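Local coordinates for protein probable acetolactate synthase isozyme III (Small subunit) (Nitrosomonas europaea ATCC 19718, PDB 2PC6) that is probably the regulatory small subunit of a larger enzyme, built from two ACT-like modules, at residues S19-A22 and G23-A27; E101-K104 and R105-D108; A139-C142 and N143-L146; G155-R158 and G159-L163. All coordinates share one frame; numbering follows the deposited sequence.

Interaction 1 of 4, residues S19-A22 and G23-A27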
loop_
_atom_site.group_PDB
_atom_site.type_symbol
_atom_site.label_atom_id
_atom_site.label_comp_id
_atom_site.label_asym_id
_atom_site.label_seq_id
_atom_site.Cartn_x
_atom_site.Cartn_y
_atom_site.Cartn_z
ATOM N N SER A 19 1.011 5.980 -14.643
ATOM C CA SER A 19 2.170 5.749 -15.508
ATOM C C SER A 19 2.905 7.072 -15.830
ATOM O O SER A 19 4.125 7.077 -16.005
ATOM C CB SER A 19 1.796 5.032 -16.813
ATOM O OG SER A 19 1.188 5.984 -17.659
ATOM N N ARG A 20 2.163 8.181 -15.899
ATOM C CA ARG A 20 2.789 9.486 -16.114
ATOM C C ARG A 20 3.560 10.000 -14.878
ATOM O O ARG A 20 4.631 10.599 -15.014
ATOM C CB ARG A 20 1.770 10.511 -16.626
ATOM C CG ARG A 20 1.530 10.327 -18.121
ATOM C CD ARG A 20 0.497 11.324 -18.727
ATOM N NE ARG A 20 -0.877 10.950 -18.400
ATOM C CZ ARG A 20 -1.588 10.055 -19.094
ATOM N NH1 ARG A 20 -1.044 9.424 -20.139
ATOM N NH2 ARG A 20 -2.844 9.773 -18.736
ATOM N N VAL A 21 3.017 9.769 -13.683
ATOM C CA VAL A 21 3.708 10.124 -12.479
ATOM C C VAL A 21 4.972 9.260 -12.335
ATOM O O VAL A 21 6.036 9.765 -11.974
ATOM C CB VAL A 21 2.782 10.035 -11.267
ATOM C CG1 VAL A 21 3.591 10.018 -9.943
ATOM C CG2 VAL A 21 1.818 11.226 -11.311
ATOM N N ALA A 22 4.888 7.975 -12.678
ATOM C CA ALA A 22 6.072 7.110 -12.542
ATOM C C ALA A 22 7.069 7.424 -13.631
ATOM O O ALA A 22 8.289 7.306 -13.393
ATOM C CB ALA A 22 5.701 5.642 -12.538
ATOM N N GLY A 23 6.580 7.862 -14.801
ATOM C CA GLY A 23 7.476 8.206 -15.892
ATOM C C GLY A 23 8.355 9.415 -15.577
ATOM O O GLY A 23 9.559 9.445 -15.866
ATOM N N LEU A 24 7.750 10.425 -14.974
ATOM C CA LEU A 24 8.465 11.625 -14.537
ATOM C C LEU A 24 9.689 11.277 -13.637
ATOM O O LEU A 24 10.777 11.773 -13.883
ATOM C CB LEU A 24 7.475 12.570 -13.843
ATOM C CG LEU A 24 7.936 13.918 -13.287
ATOM C CD1 LEU A 24 6.738 14.842 -13.109
ATOM C CD2 LEU A 24 8.651 13.724 -11.957
ATOM N N PHE A 25 9.510 10.414 -12.638
ATOM C CA PHE A 25 10.640 9.907 -11.836
ATOM C C PHE A 25 11.707 9.198 -12.674
ATOM O O PHE A 25 12.909 9.550 -12.638
ATOM C CB PHE A 25 10.147 8.976 -10.733
ATOM C CG PHE A 25 9.535 9.709 -9.562
ATOM C CD1 PHE A 25 8.218 10.185 -9.622
ATOM C CD2 PHE A 25 10.291 9.938 -8.388
ATOM C CE1 PHE A 25 7.670 10.878 -8.558
ATOM C CE2 PHE A 25 9.744 10.636 -7.304
ATOM C CZ PHE A 25 8.439 11.103 -7.385
ATOM N N SER A 26 11.245 8.220 -13.447
ATOM C CA SER A 26 12.095 7.390 -14.264
ATOM C C SER A 26 12.937 8.215 -15.207
ATOM O O SER A 26 14.153 8.000 -15.297
ATOM C CB SER A 26 11.248 6.448 -15.080
ATOM O OG SER A 26 12.064 5.877 -16.061
ATOM N N ALA A 27 12.329 9.160 -15.920
ATOM C CA ALA A 27 13.102 9.859 -16.935
ATOM C C ALA A 27 14.421 10.381 -16.355
ATOM O O ALA A 27 15.442 10.433 -17.066
ATOM C CB ALA A 27 12.293 11.014 -17.559
#

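Interaction 2 of 4, residues E101-K104 and R105-D108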
loop_
_atom_site.group_PDB
_atom_site.type_symbol
_atom_site.label_atom_id
_atom_site.label_comp_id
_atom_site.label_asym_id
_atom_site.label_seq_id
_atom_site.Cartn_x
_atom_site.Cartn_y
_atom_site.Cartn_z
ATOM N N GLU A 101 7.800 -21.905 17.642
ATOM C CA GLU A 101 7.583 -21.171 18.865
ATOM C C GLU A 101 8.183 -19.758 18.705
ATOM O O GLU A 101 7.543 -18.761 19.085
ATOM C CB GLU A 101 8.185 -21.909 20.075
ATOM C CG GLU A 101 7.193 -22.652 21.025
ATOM C CD GLU A 101 7.147 -24.223 20.834
ATOM O OE1 GLU A 101 7.780 -24.718 19.838
ATOM O OE2 GLU A 101 6.455 -24.935 21.660
ATOM N N GLU A 102 9.387 -19.682 18.125
ATOM C CA GLU A 102 10.092 -18.429 17.963
ATOM C C GLU A 102 9.304 -17.417 17.125
ATOM O O GLU A 102 9.143 -16.262 17.536
ATOM C CB GLU A 102 11.492 -18.662 17.370
ATOM C CG GLU A 102 12.308 -17.337 17.074
ATOM C CD GLU A 102 12.655 -16.497 18.334
ATOM O OE1 GLU A 102 12.600 -17.026 19.463
ATOM O OE2 GLU A 102 13.018 -15.312 18.202
HETATM N N MSE A 103 8.815 -17.863 15.960
HETATM C CA MSE A 103 8.002 -17.056 15.044
HETATM C C MSE A 103 6.722 -16.641 15.694
HETATM O O MSE A 103 6.281 -15.518 15.492
HETATM C CB MSE A 103 7.670 -17.801 13.752
HETATM C CG MSE A 103 8.832 -18.054 12.837
HETATM SE SE MSE A 103 9.752 -16.419 12.262
HETATM C CE MSE A 103 11.074 -16.219 13.714
ATOM N N LYS A 104 6.106 -17.529 16.475
ATOM C CA LYS A 104 4.915 -17.127 17.212
ATOM C C LYS A 104 5.270 -16.046 18.269
ATOM O O LYS A 104 4.565 -15.028 18.398
ATOM C CB LYS A 104 4.224 -18.338 17.824
ATOM C CG LYS A 104 2.960 -18.010 18.659
ATOM C CD LYS A 104 1.817 -17.316 17.810
ATOM C CE LYS A 104 0.440 -17.448 18.523
ATOM N NZ LYS A 104 0.103 -16.308 19.465
ATOM N N ARG A 105 6.365 -16.236 19.006
ATOM C CA ARG A 105 6.786 -15.163 19.959
ATOM C C ARG A 105 7.004 -13.809 19.296
ATOM O O ARG A 105 6.541 -12.808 19.852
ATOM C CB ARG A 105 8.023 -15.506 20.763
ATOM C CG ARG A 105 7.765 -16.492 21.822
ATOM C CD ARG A 105 9.000 -16.659 22.675
ATOM N NE ARG A 105 10.151 -17.147 21.914
ATOM C CZ ARG A 105 10.460 -18.437 21.786
ATOM N NH1 ARG A 105 9.697 -19.365 22.347
ATOM N NH2 ARG A 105 11.531 -18.793 21.075
ATOM N N LEU A 106 7.663 -13.790 18.118
ATOM C CA LEU A 106 7.918 -12.539 17.377
ATOM C C LEU A 106 6.647 -11.924 16.882
ATOM O O LEU A 106 6.439 -10.693 17.009
ATOM C CB LEU A 106 8.886 -12.713 16.210
ATOM C CG LEU A 106 10.374 -12.781 16.527
ATOM C CD1 LEU A 106 11.253 -13.113 15.249
ATOM C CD2 LEU A 106 10.868 -11.484 17.196
ATOM N N ALA A 107 5.767 -12.749 16.330
ATOM C CA ALA A 107 4.462 -12.218 15.969
ATOM C C ALA A 107 3.843 -11.526 17.211
ATOM O O ALA A 107 3.446 -10.356 17.110
ATOM C CB ALA A 107 3.533 -13.297 15.385
ATOM N N ASP A 108 3.752 -12.196 18.359
ATOM C CA ASP A 108 3.076 -11.582 19.520
ATOM C C ASP A 108 3.783 -10.320 19.985
ATOM O O ASP A 108 3.161 -9.336 20.332
ATOM C CB ASP A 108 2.946 -12.544 20.730
ATOM C CG ASP A 108 2.074 -13.800 20.434
ATOM O OD1 ASP A 108 1.203 -13.769 19.535
ATOM O OD2 ASP A 108 2.264 -14.839 21.138
#

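Interaction 3 of 4, residues A139-C142 and N143-L146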
loop_
_atom_site.group_PDB
_atom_site.type_symbol
_atom_site.label_atom_id
_atom_site.label_comp_id
_atom_site.label_asym_id
_atom_site.label_seq_id
_atom_site.Cartn_x
_atom_site.Cartn_y
_atom_site.Cartn_z
ATOM N N ALA A 139 14.771 -8.384 13.348
ATOM C CA ALA A 139 14.652 -9.408 14.371
ATOM C C ALA A 139 14.469 -10.797 13.785
ATOM O O ALA A 139 14.938 -11.720 14.362
ATOM C CB ALA A 139 13.547 -9.078 15.346
ATOM N N VAL A 140 13.819 -10.953 12.644
ATOM C CA VAL A 140 13.686 -12.286 12.056
ATOM C C VAL A 140 14.982 -12.761 11.397
ATOM O O VAL A 140 15.736 -11.945 10.844
ATOM C CB VAL A 140 12.597 -12.296 11.001
ATOM C CG1 VAL A 140 12.328 -13.721 10.569
ATOM C CG2 VAL A 140 11.308 -11.749 11.587
ATOM N N ASP A 141 15.265 -14.060 11.440
ATOM C CA ASP A 141 16.417 -14.566 10.679
ATOM C C ASP A 141 15.995 -14.511 9.215
ATOM O O ASP A 141 14.919 -15.036 8.867
ATOM C CB ASP A 141 16.799 -16.021 11.047
ATOM C CG ASP A 141 17.407 -16.190 12.481
ATOM O OD1 ASP A 141 18.138 -15.306 13.027
ATOM O OD2 ASP A 141 17.158 -17.278 13.057
ATOM N N CYS A 142 16.839 -13.904 8.377
ATOM C CA CYS A 142 16.565 -13.751 6.943
ATOM C C CYS A 142 16.297 -15.075 6.233
ATOM O O CYS A 142 15.360 -15.158 5.441
ATOM C CB CYS A 142 17.672 -12.948 6.221
ATOM S SG CYS A 142 19.340 -13.682 6.203
ATOM N N ASN A 143 17.079 -16.109 6.547
ATOM C CA ASN A 143 16.930 -17.443 5.920
ATOM C C ASN A 143 15.514 -18.036 6.108
ATOM O O ASN A 143 15.034 -18.814 5.280
ATOM C CB ASN A 143 18.024 -18.413 6.407
ATOM C CG ASN A 143 17.986 -18.607 7.918
ATOM O OD1 ASN A 143 17.863 -17.635 8.670
ATOM N ND2 ASN A 143 18.049 -19.855 8.372
ATOM N N LEU A 144 14.839 -17.613 7.182
ATOM C CA LEU A 144 13.440 -17.960 7.383
ATOM C C LEU A 144 12.499 -17.239 6.449
ATOM O O LEU A 144 11.403 -17.722 6.207
ATOM C CB LEU A 144 12.982 -17.792 8.834
ATOM C CG LEU A 144 13.849 -18.614 9.781
ATOM C CD1 LEU A 144 13.459 -18.486 11.259
ATOM C CD2 LEU A 144 13.890 -20.061 9.313
ATOM N N ILE A 145 12.861 -16.105 5.894
ATOM C CA ILE A 145 11.797 -15.438 5.171
ATOM C C ILE A 145 11.544 -16.092 3.827
ATOM O O ILE A 145 12.452 -16.205 3.022
ATOM C CB ILE A 145 12.070 -13.971 5.039
ATOM C CG1 ILE A 145 11.860 -13.341 6.420
ATOM C CG2 ILE A 145 11.126 -13.341 4.013
ATOM C CD1 ILE A 145 12.479 -11.983 6.533
ATOM N N LEU A 146 10.327 -16.555 3.573
ATOM C CA LEU A 146 10.053 -17.109 2.232
ATOM C C LEU A 146 9.728 -16.048 1.181
ATOM O O LEU A 146 10.229 -16.116 0.051
ATOM C CB LEU A 146 8.953 -18.162 2.268
ATOM C CG LEU A 146 9.237 -19.393 3.114
ATOM C CD1 LEU A 146 7.944 -20.132 3.357
ATOM C CD2 LEU A 146 10.232 -20.262 2.370
#

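Interaction 4 of 4, residues G155-R158 and G159-L163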
loop_
_atom_site.group_PDB
_atom_site.type_symbol
_atom_site.label_atom_id
_atom_site.label_comp_id
_atom_site.label_asym_id
_atom_site.label_seq_id
_atom_site.Cartn_x
_atom_site.Cartn_y
_atom_site.Cartn_z
ATOM N N GLY A 155 -0.039 7.796 4.756
ATOM C CA GLY A 155 0.000 8.847 5.768
ATOM C C GLY A 155 -1.031 9.954 5.651
ATOM O O GLY A 155 -1.607 10.202 4.578
ATOM N N LEU A 156 -1.252 10.639 6.759
ATOM C CA LEU A 156 -2.127 11.799 6.775
ATOM C C LEU A 156 -1.447 12.837 7.667
ATOM O O LEU A 156 -0.659 12.463 8.554
ATOM C CB LEU A 156 -3.514 11.447 7.330
ATOM C CG LEU A 156 -4.434 10.515 6.523
ATOM C CD1 LEU A 156 -5.790 10.243 7.231
ATOM C CD2 LEU A 156 -4.639 11.092 5.095
ATOM N N SER A 157 -1.716 14.115 7.416
ATOM C CA SER A 157 -1.317 15.186 8.317
ATOM C C SER A 157 -2.011 15.046 9.670
ATOM O O SER A 157 -3.107 14.484 9.741
ATOM C CB SER A 157 -1.705 16.504 7.691
ATOM O OG SER A 157 -0.867 16.770 6.559
ATOM N N ARG A 158 -1.373 15.517 10.737
ATOM C CA ARG A 158 -2.009 15.540 12.052
ATOM C C ARG A 158 -3.026 16.629 12.097
ATOM O O ARG A 158 -2.827 17.671 11.504
ATOM C CB ARG A 158 -1.009 15.773 13.203
ATOM C CG ARG A 158 -0.338 14.471 13.666
ATOM C CD ARG A 158 0.148 14.446 15.131
ATOM N NE ARG A 158 1.027 13.284 15.361
ATOM C CZ ARG A 158 0.629 12.022 15.636
ATOM N NH1 ARG A 158 -0.661 11.714 15.767
ATOM N NH2 ARG A 158 1.528 11.042 15.799
ATOM N N GLY A 159 -4.107 16.388 12.819
ATOM C CA GLY A 159 -5.025 17.445 13.164
ATOM C C GLY A 159 -5.876 17.842 12.001
ATOM O O GLY A 159 -6.154 17.033 11.123
ATOM N N GLU A 160 -6.291 19.097 12.016
ATOM C CA GLU A 160 -7.183 19.648 11.020
ATOM C C GLU A 160 -6.593 19.716 9.602
ATOM O O GLU A 160 -7.357 19.808 8.639
ATOM C CB GLU A 160 -7.685 21.061 11.427
ATOM C CG GLU A 160 -8.684 21.107 12.636
ATOM C CD GLU A 160 -9.984 20.260 12.448
ATOM O OE1 GLU A 160 -10.469 20.091 11.302
ATOM O OE2 GLU A 160 -10.527 19.764 13.466
ATOM N N ARG A 161 -5.270 19.693 9.443
ATOM C CA ARG A 161 -4.723 19.822 8.078
ATOM C C ARG A 161 -5.221 18.673 7.157
ATOM O O ARG A 161 -5.062 17.473 7.467
ATOM C CB ARG A 161 -3.200 19.940 8.092
ATOM C CG ARG A 161 -2.573 20.249 6.731
ATOM C CD ARG A 161 -1.031 20.369 6.815
ATOM N NE ARG A 161 -0.640 20.778 8.166
ATOM C CZ ARG A 161 -0.202 21.985 8.533
ATOM N NH1 ARG A 161 -0.037 22.975 7.640
ATOM N NH2 ARG A 161 0.092 22.190 9.826
ATOM N N VAL A 162 -5.858 19.040 6.048
ATOM C CA VAL A 162 -6.267 18.051 5.068
ATOM C C VAL A 162 -5.735 18.403 3.681
ATOM O O VAL A 162 -5.545 19.580 3.352
ATOM C CB VAL A 162 -7.797 17.760 5.109
ATOM C CG1 VAL A 162 -8.242 17.439 6.537
ATOM C CG2 VAL A 162 -8.573 18.926 4.615
ATOM N N LEU A 163 -5.440 17.387 2.870
ATOM C CA LEU A 163 -4.834 17.633 1.560
ATOM C C LEU A 163 -5.775 18.345 0.584
ATOM O O LEU A 163 -5.353 19.272 -0.094
ATOM C CB LEU A 163 -4.279 16.343 0.966
ATOM C CG LEU A 163 -3.555 16.428 -0.386
ATOM C CD1 LEU A 163 -2.323 17.327 -0.339
ATOM C CD2 LEU A 163 -3.172 15.038 -0.818
#

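Interaction 1 of 4, residues S19-A22 and G23-A27
Successive turns of one alpha-helix meet here: S19-A22 continues into G23-A27, linked by i to i+4 main-chain bonds and a valine-phenylalanine contact. The helix, 17-28, is the first helix of the N-terminal ACT domain, a beta-alpha-beta-beta-alpha-beta fold whose two helices cover one face of a four-stranded antiparallel sheet. Its ladder runs from G23 N to S19 O (2.8 Å), from L24 N to R20 O (3.1 Å) and from S26 N to A22 O (3.1 Å). The last is the straightest at 169°, while the first is bent to 138°. S19 O is shared, since it also accepts a bond from S19 OG of the second subunit. A22 packs on that same S19 of the second subunit, so this side of the helix belongs to the dimer interface.

V21 and F25 are buried against the rest of the domain. V21 lies on M48 and L66, F25 on L50 and I62, which joins the helix to strand 45-54 and to helix 56-68. V21 and L24 both touch L69, a residue of the calcium site. R20 carries its guanidinium to a salt bridge with E71. L24 CB rests 3.7 Å from R20 O. In F25 the first torsion of -77° swings the ring back along the helix toward the preceding turn. CE1 comes to 4.4 Å from V21 CG1, a loose apolar touch, and V21 O sits in the plane of the ring, at its edge, 3.2 Å from F25 CD1.

Interaction 2 of 4, residues E101-K104 and R105-D108
E102 and R105 cross at about a right angle on an exposed flank of helix 98-109, an amphipathic helix of the C-terminal ACT-like domain. Their carboxylate and guanidinium planes are turned 63° apart. R105 NH2 gives a salt-bridge hydrogen bond of 2.6 Å to E102 OE1, which lies in the guanidinium plane and offers its anti lone pair. R105 bends at chi3 (-61°), folding the group back over the helix, so that one of its faces lies over E101 O.

Farther along the helix, K104 and D108 form the second salt bridge, spaced i to i+4 where the first is i to i+3. The lysine starts with CG opposite the main-chain nitrogen, then turns at chi2 (61°) and crosses the aspartate at a slant, bringing NZ to its carboxylate.

On the buried side, selenomethionine M103 and L106 lie side by side and point the same way, with M103 CE 3.5 Å from L106 CD1. This apolar flank faces Y122, F136 and V140, while the charged pairs run along the outside. Both D108 oxygens meet the ammonium: K104 NZ is 2.8 Å from D108 OD1, on its syn lone pair, and 3.1 Å from D108 OD2, where the bond is weak.

Interaction 3 of 4, residues A139-C142 and N143-L146
L144 turns back on D141 in the short connection that carries the chain from helix 130-139 into strand 145-157. Its CB lies 3.4 Å from D141 O, in van der Waals contact with the carbonyl that also receives the L144 amide. Farther out, L144 CG is 4.1 Å from D141 CB, so the branch point rides on the aliphatic base of the aspartate. At the tip, CD1 continues past D141 CB and reaches M103 CE at 4.1 Å, bringing the leucine onto helix 98-109. D99 of the same helix lies against it as well.

Two successive i to i+3 bonds, the mark of a 3-10 turn, close the backbone. L144 N binds D141 O at 3.1 Å, and I145 N binds C142 O at 2.7 Å; in both the donor stands well above the carbonyl plane. The turn takes the chain from the helix into the strand within five residues, and L144 and L146 pair with R94 and K92 of strand 83-94. N143 holds its CG between N and the carbonyl carbon (chi1 59°), which lays the amide alongside D141, with N143 OD1 3.1 Å from D141 CB. On the inner side V140 CG1 meets I145 CG1 at 4.2 Å, the two chains crossing at about a right angle.

Polar grip therefore comes from the main chain; the side chains add mainly van der Waals contacts, their apolar groups packing against helix 98-109.

Interaction 4 of 4, residues G155-R158 and G159-L163
S157 O and G159 O, on either side of R158, both accept hydrogen bonds from NZ of K92 of the second subunit, which thus grips the chain just where strand 145-157 ends. Here R158 to R161 make a type II' beta turn. G159 takes the first corner at phi 75° and psi -152°, a conformation that favours glycine, and E160 takes the second. The turn is open: R158 O is 3.8 Å from R161 N, too long for a closing hydrogen bond.

The contact is carried instead by S157 and R161, which pack across the open end of the turn, the arginine's methylenes passing across the serine CB and OG. S157 CB is 3.5 Å from R161 O and 3.8 Å from R161 CB. The arginine leaves CB with CG trans to N (chi1 -173°), which draws the chain past the serine. R161 CD passes 3.6 Å from S157 OG, and R161 CG lies 3.9 Å from the same oxygen. S157 OG sits at the edge of the guanidinium, near its plane, but its nearest neighbours are methylenes. Farther out, R161 NH2 makes a long, weak ion pair with E81.

The second subunit supplies further bonds: E160 forms a salt bridge with its R94, and G159 N gives a hydrogen bond to its D116. Within its own chain R158 is backbone-bonded to G82. The chemistry suggests a turn shaped by glycine geometry, which the second subunit probably helps to hold through S157 O, G159 O and G159 N.

In the fold
From the N terminus the four contacts follow in series; none nests in or crosses another. Interaction 1 lies within the first helix of the N-terminal ACT domain and touches the second subunit. Interaction 2 lies within helix 98-109 of the C-terminal domain, its centre about 40 Å from that of interaction 1. Interaction 3 closes the turn between helix 130-139 and strand 145-157, packs on interaction 2, tying that turn to the neighbouring helix, and also touches the second subunit. Strand 145-157 then leads to interaction 4 at its far end, about 36 Å away between centres. There the chain turns back toward strands 45-54 and 72-77 of the N-terminal domain, while meeting the second subunit.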